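Local structure of extracellular invertase (Aspergillus kawachii, 5XH8) at residues R27-V32 against E453-L458; N105-L110 against S214-W219. The protein is a beta-fructofuranosidase of glycoside hydrolase family 32 with high transfructosylation activity, probably splitting sucrose and passing the fructosyl group to water or to another sugar. All coordinates share one frame; numbering follows the deposited sequence.

Contact 1: R27-V32 against E453-L458; sequences RPRAHV and EKFFVL
The guanidinium of R29 lies flat over the ring of F455, with planes only 7° apart and R29 CZ 3.6 Å from the centre of that ring. This is a cation-pi stack: the delocalised charge sits over the electron-rich face, and the methylene CG of R29 extends the overlap, 3.8 Å from F455 CD2. Phenylalanine suits the place by offering a flat aromatic face as broad as the group it receives. The R29 chain bends at chi3 (63°), which lets the flat head fold over the ring while the two side chains as a whole run roughly perpendicular to each other. Arginine fits because a stacked guanidinium still has its N-H groups pointing outward in its own plane. E453 lies at that edge, its carboxylate turned 56° from the guanidinium and its extended chain long enough for R29 NH1 to meet E453 OE2 at 3.3 Å, in a salt bridge whose hydrogen bond is weak. F455 opens strand 455-463 of the C-terminal beta-sandwich, whereas R29 belongs to the loop leading into strand 37-47 of the beta-propeller, so the stack spans the two domains of the GH32 fold. The carbonyl of G595 is the stronger partner of R29 NH1 and probably helps to fix the rotation of the group.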
loop_
_atom_site.group_PDB
_atom_site.type_symbol
_atom_site.label_atom_id
_atom_site.label_comp_id
_atom_site.label_asym_id
_atom_site.label_seq_id
_atom_site.Cartn_x
_atom_site.Cartn_y
_atom_site.Cartn_z
ATOM N N ARG A 27 -14.409 -27.260 29.209
ATOM C CA ARG A 27 -13.262 -27.378 28.325
ATOM C C ARG A 27 -13.160 -28.761 27.676
ATOM O O ARG A 27 -13.146 -29.782 28.360
ATOM C CB ARG A 27 -11.985 -27.069 29.100
ATOM C CG ARG A 27 -10.748 -26.849 28.238
ATOM C CD ARG A 27 -9.585 -26.312 29.054
ATOM N NE ARG A 27 -8.383 -26.225 28.233
ATOM C CZ ARG A 27 -8.084 -25.251 27.367
ATOM N NH1 ARG A 27 -8.872 -24.193 27.194
ATOM N NH2 ARG A 27 -6.963 -25.337 26.661
ATOM N N PRO A 28 -13.054 -28.791 26.348
ATOM C CA PRO A 28 -12.873 -30.079 25.701
ATOM C C PRO A 28 -11.455 -30.634 25.911
ATOM O O PRO A 28 -10.522 -29.876 26.232
ATOM C CB PRO A 28 -13.172 -29.759 24.238
ATOM C CG PRO A 28 -12.747 -28.348 24.073
ATOM C CD PRO A 28 -13.072 -27.685 25.375
ATOM N N ARG A 29 -11.302 -31.942 25.730
ATOM C CA ARG A 29 -9.973 -32.595 25.760
ATOM C C ARG A 29 -9.445 -33.111 24.418
ATOM O O ARG A 29 -8.237 -33.357 24.296
ATOM C CB ARG A 29 -9.980 -33.737 26.785
ATOM C CG ARG A 29 -10.822 -34.943 26.412
ATOM C CD ARG A 29 -10.519 -36.125 27.344
ATOM N NE ARG A 29 -10.862 -35.838 28.743
ATOM C CZ ARG A 29 -11.591 -36.605 29.568
ATOM N NH1 ARG A 29 -12.086 -37.806 29.219
ATOM N NH2 ARG A 29 -11.807 -36.167 30.806
ATOM N N ALA A 30 -10.337 -33.313 23.451
ATOM C CA ALA A 30 -9.998 -33.917 22.154
ATOM C C ALA A 30 -10.104 -32.930 20.963
ATOM O O ALA A 30 -10.174 -33.366 19.808
ATOM C CB ALA A 30 -10.903 -35.109 21.891
ATOM N N HIS A 31 -10.110 -31.622 21.245
ATOM C CA HIS A 31 -10.272 -30.584 20.213
ATOM C C HIS A 31 -9.074 -29.626 20.171
ATOM O O HIS A 31 -8.359 -29.446 21.161
ATOM C CB HIS A 31 -11.551 -29.779 20.476
ATOM C CG HIS A 31 -12.794 -30.448 19.993
ATOM N ND1 HIS A 31 -13.371 -31.507 20.657
ATOM C CD2 HIS A 31 -13.576 -30.206 18.921
ATOM C CE1 HIS A 31 -14.448 -31.893 20.005
ATOM N NE2 HIS A 31 -14.600 -31.113 18.954
ATOM N N VAL A 32 -8.888 -28.989 19.017
ATOM C CA VAL A 32 -7.847 -27.961 18.853
ATOM C C VAL A 32 -8.332 -26.610 19.388
ATOM O O VAL A 32 -9.290 -26.033 18.880
ATOM C CB VAL A 32 -7.390 -27.819 17.362
ATOM C CG1 VAL A 32 -6.468 -26.606 17.166
ATOM C CG2 VAL A 32 -6.704 -29.078 16.928
ATOM N N GLU A 453 -19.190 -39.914 32.406
ATOM C CA GLU A 453 -18.627 -38.571 32.199
ATOM C C GLU A 453 -19.073 -37.967 30.881
ATOM O O GLU A 453 -19.628 -38.659 30.024
ATOM C CB GLU A 453 -17.098 -38.562 32.347
ATOM C CG GLU A 453 -16.356 -39.372 31.299
ATOM C CD GLU A 453 -14.842 -39.222 31.378
ATOM O OE1 GLU A 453 -14.313 -38.369 32.139
ATOM O OE2 GLU A 453 -14.166 -39.969 30.651
ATOM N N LYS A 454 -18.818 -36.663 30.727
ATOM C CA LYS A 454 -19.328 -35.907 29.598
ATOM C C LYS A 454 -18.336 -35.904 28.386
ATOM O O LYS A 454 -18.150 -34.885 27.716
ATOM C CB LYS A 454 -19.644 -34.487 30.067
ATOM C CG LYS A 454 -20.632 -34.415 31.227
ATOM C CD LYS A 454 -20.953 -32.975 31.607
ATOM C CE LYS A 454 -21.857 -32.944 32.844
ATOM N NZ LYS A 454 -22.145 -31.556 33.287
ATOM N N PHE A 455 -17.736 -37.060 28.122
ATOM C CA PHE A 455 -16.741 -37.248 27.077
ATOM C C PHE A 455 -17.068 -38.602 26.459
ATOM O O PHE A 455 -16.747 -39.634 27.031
ATOM C CB PHE A 455 -15.321 -37.229 27.662
ATOM C CG PHE A 455 -14.968 -35.950 28.387
ATOM C CD1 PHE A 455 -15.224 -35.802 29.757
ATOM C CD2 PHE A 455 -14.347 -34.901 27.716
ATOM C CE1 PHE A 455 -14.887 -34.627 30.430
ATOM C CE2 PHE A 455 -13.991 -33.740 28.382
ATOM C CZ PHE A 455 -14.268 -33.597 29.747
ATOM N N PHE A 456 -17.803 -38.604 25.356
ATOM C CA PHE A 456 -18.202 -39.854 24.731
ATOM C C PHE A 456 -18.561 -39.695 23.275
ATOM O O PHE A 456 -18.879 -38.595 22.828
ATOM C CB PHE A 456 -19.430 -40.486 25.460
ATOM C CG PHE A 456 -20.674 -39.626 25.455
ATOM C CD1 PHE A 456 -21.618 -39.744 24.447
ATOM C CD2 PHE A 456 -20.909 -38.717 26.478
ATOM C CE1 PHE A 456 -22.752 -38.954 24.443
ATOM C CE2 PHE A 456 -22.037 -37.917 26.478
ATOM C CZ PHE A 456 -22.967 -38.033 25.463
ATOM N N VAL A 457 -18.546 -40.824 22.564
ATOM C CA VAL A 457 -19.136 -40.943 21.231
ATOM C C VAL A 457 -20.332 -41.875 21.330
ATOM O O VAL A 457 -20.223 -42.927 21.958
ATOM C CB VAL A 457 -18.169 -41.574 20.198
ATOM C CG1 VAL A 457 -18.832 -41.627 18.817
ATOM C CG2 VAL A 457 -16.841 -40.820 20.160
ATOM N N LEU A 458 -21.445 -41.489 20.713
ATOM C CA LEU A 458 -22.645 -42.317 20.613
ATOM C C LEU A 458 -22.940 -42.526 19.138
ATOM O O LEU A 458 -23.099 -41.538 18.417
ATOM C CB LEU A 458 -23.853 -41.620 21.260
ATOM C CG LEU A 458 -25.177 -42.421 21.244
ATOM C CD1 LEU A 458 -26.093 -41.954 22.363
ATOM C CD2 LEU A 458 -25.928 -42.347 19.919
#

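Contact 2: N105-L110 against S214-W219; sequences NGINGL and SDFQYW
Apolar packing between two connecting loops near the periphery of the propeller brings I107 and G106 against F216. One loop joins strands 96-103 and 112-118, the other strands 203-211 and 219-227. I107 meets the ring at its edge, I107 CG1 standing 3.8 Å from F216 CD2, and the two side chains run antiparallel as they pass. With CG1 beside its own backbone N (chi1 -62°), isoleucine sends its longer branch along the opposing loop, and I107 CD1 ends 3.7 Å from D215 O. G106 adds its backbone: G106 CA is 3.8 Å from F216 CE2, approaching the ring obliquely. Glycine suits this spot, since L110 O closes on the side where a side chain would start. F216 is largely buried, and S214 O lies over one face of its ring, 3.4 Å above the plane but offset toward the rim. The backbone carbonyl of F216 is held too, since W219 NE1 donates to F216 O at 2.9 Å from above the carbonyl plane. Across the tight turn of the first loop, G106 N bonds to L110 O at 2.9 Å. Both loops are hairpin connections between consecutive antiparallel strands, as in the four-stranded blades of a GH32 beta-propeller, here packed blade against blade.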
loop_
_atom_site.group_PDB
_atom_site.type_symbol
_atom_site.label_atom_id
_atom_site.label_comp_id
_atom_site.label_asym_id
_atom_site.label_seq_id
_atom_site.Cartn_x
_atom_site.Cartn_y
_atom_site.Cartn_z
ATOM N N ASN A 105 6.453 -24.932 0.243
ATOM C CA ASN A 105 7.770 -24.896 -0.340
ATOM C C ASN A 105 7.873 -23.609 -1.148
ATOM O O ASN A 105 7.662 -23.611 -2.357
ATOM C CB ASN A 105 7.953 -26.137 -1.226
ATOM C CG ASN A 105 9.399 -26.581 -1.292
ATOM O OD1 ASN A 105 10.302 -25.754 -1.337
ATOM N ND2 ASN A 105 9.629 -27.902 -1.240
ATOM N N GLY A 106 8.160 -22.503 -0.460
ATOM C CA GLY A 106 8.075 -21.189 -1.065
ATOM C C GLY A 106 9.427 -20.547 -1.238
ATOM O O GLY A 106 10.370 -21.181 -1.739
ATOM N N ILE A 107 9.534 -19.298 -0.788
ATOM C CA ILE A 107 10.754 -18.525 -0.907
ATOM C C ILE A 107 11.853 -19.247 -0.118
ATOM O O ILE A 107 11.652 -19.649 1.038
ATOM C CB ILE A 107 10.560 -17.066 -0.400
ATOM C CG1 ILE A 107 9.513 -16.340 -1.254
ATOM C CG2 ILE A 107 11.887 -16.330 -0.405
ATOM C CD1 ILE A 107 9.077 -14.971 -0.734
ATOM N N ASN A 108 13.005 -19.446 -0.760
ATOM C CA ASN A 108 14.112 -20.216 -0.187
ATOM C C ASN A 108 13.742 -21.614 0.296
ATOM O O ASN A 108 14.358 -22.126 1.196
ATOM C CB ASN A 108 14.799 -19.443 0.921
ATOM C CG ASN A 108 15.596 -18.266 0.396
ATOM O OD1 ASN A 108 15.528 -17.944 -0.799
ATOM N ND2 ASN A 108 16.341 -17.602 1.285
ATOM N N GLY A 109 12.738 -22.227 -0.310
ATOM C CA GLY A 109 12.261 -23.524 0.149
ATOM C C GLY A 109 11.611 -23.518 1.537
ATOM O O GLY A 109 11.487 -24.584 2.176
ATOM N N LEU A 110 11.184 -22.335 1.986
ATOM C CA LEU A 110 10.602 -22.153 3.309
ATOM C C LEU A 110 9.090 -21.973 3.231
ATOM O O LEU A 110 8.576 -21.502 2.210
ATOM C CB LEU A 110 11.210 -20.933 3.977
ATOM C CG LEU A 110 12.726 -21.019 4.190
ATOM C CD1 LEU A 110 13.228 -19.668 4.626
ATOM C CD2 LEU A 110 13.081 -22.074 5.207
ATOM N N SER A 214 8.133 -16.455 -10.233
ATOM C CA SER A 214 8.485 -17.476 -9.318
ATOM C C SER A 214 8.692 -16.911 -7.896
ATOM O O SER A 214 8.469 -17.661 -6.948
ATOM C CB SER A 214 9.688 -18.268 -9.821
ATOM O OG SER A 214 10.755 -17.425 -10.194
ATOM N N ASP A 215 9.046 -15.622 -7.712
ATOM C CA ASP A 215 9.343 -15.122 -6.339
ATOM C C ASP A 215 8.112 -14.763 -5.489
ATOM O O ASP A 215 8.297 -14.334 -4.331
ATOM C CB ASP A 215 10.304 -13.935 -6.318
ATOM C CG ASP A 215 11.372 -14.016 -7.372
ATOM O OD1 ASP A 215 11.045 -13.696 -8.535
ATOM O OD2 ASP A 215 12.533 -14.363 -7.035
ATOM N N PHE A 216 6.892 -14.917 -6.046
ATOM C CA PHE A 216 5.637 -14.625 -5.343
ATOM C C PHE A 216 5.407 -13.141 -5.094
ATOM O O PHE A 216 4.606 -12.739 -4.232
ATOM C CB PHE A 216 5.568 -15.431 -4.047
ATOM C CG PHE A 216 5.812 -16.898 -4.249
ATOM C CD1 PHE A 216 4.894 -17.664 -4.929
ATOM C CD2 PHE A 216 6.979 -17.506 -3.788
ATOM C CE1 PHE A 216 5.110 -19.021 -5.129
ATOM C CE2 PHE A 216 7.203 -18.866 -3.984
ATOM C CZ PHE A 216 6.265 -19.619 -4.662
ATOM N N GLN A 217 6.103 -12.321 -5.875
ATOM C CA GLN A 217 6.100 -10.865 -5.710
ATOM C C GLN A 217 4.851 -10.257 -6.324
ATOM O O GLN A 217 4.217 -9.370 -5.736
ATOM C CB GLN A 217 7.365 -10.303 -6.357
ATOM C CG GLN A 217 7.668 -8.852 -6.077
ATOM C CD GLN A 217 7.869 -8.565 -4.602
ATOM O OE1 GLN A 217 8.549 -9.303 -3.895
ATOM N NE2 GLN A 217 7.258 -7.513 -4.134
ATOM N N TYR A 218 4.489 -10.754 -7.510
ATOM C CA TYR A 218 3.429 -10.195 -8.301
ATOM C C TYR A 218 2.378 -11.246 -8.583
ATOM O O TYR A 218 2.692 -12.434 -8.834
ATOM C CB TYR A 218 3.989 -9.594 -9.597
ATOM C CG TYR A 218 4.928 -8.444 -9.355
ATOM C CD1 TYR A 218 4.433 -7.213 -8.913
ATOM C CD2 TYR A 218 6.323 -8.574 -9.549
ATOM C CE1 TYR A 218 5.293 -6.142 -8.653
ATOM C CE2 TYR A 218 7.187 -7.496 -9.308
ATOM C CZ TYR A 218 6.652 -6.278 -8.854
ATOM O OH TYR A 218 7.447 -5.181 -8.587
ATOM N N TRP A 219 1.128 -10.796 -8.527
ATOM C CA TRP A 219 -0.032 -11.661 -8.639
ATOM C C TRP A 219 -0.960 -11.110 -9.706
ATOM O O TRP A 219 -1.547 -10.027 -9.564
ATOM C CB TRP A 219 -0.726 -11.803 -7.265
ATOM C CG TRP A 219 0.168 -12.537 -6.329
ATOM C CD1 TRP A 219 1.176 -12.007 -5.588
ATOM C CD2 TRP A 219 0.186 -13.950 -6.088
ATOM N NE1 TRP A 219 1.824 -12.997 -4.890
ATOM C CE2 TRP A 219 1.230 -14.200 -5.181
ATOM C CE3 TRP A 219 -0.567 -15.030 -6.576
ATOM C CZ2 TRP A 219 1.536 -15.479 -4.738
ATOM C CZ3 TRP A 219 -0.268 -16.304 -6.129
ATOM C CH2 TRP A 219 0.769 -16.523 -5.223
#

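How the contacts relate
The centres of contacts 1 and 2 lie about 40 Å apart, and their nearest atoms about 21 Å, so the two do not touch. Along the chain, 105-110 and 214-219 both fall between 27-32 and 453-458. Contact 1 spans more than 400 residues and ties the run-up to the first propeller strand to the seven-stranded sheet of the C-terminal domain. Contact 2 stays within the propeller, joining hairpins of two separate four-stranded antiparallel sheets. They share no strand or sheet. One thus belongs to the interface between domains, the other to packing between blades, near a surface where the second subunit approaches: R131 of that subunit bonds to Q217 O.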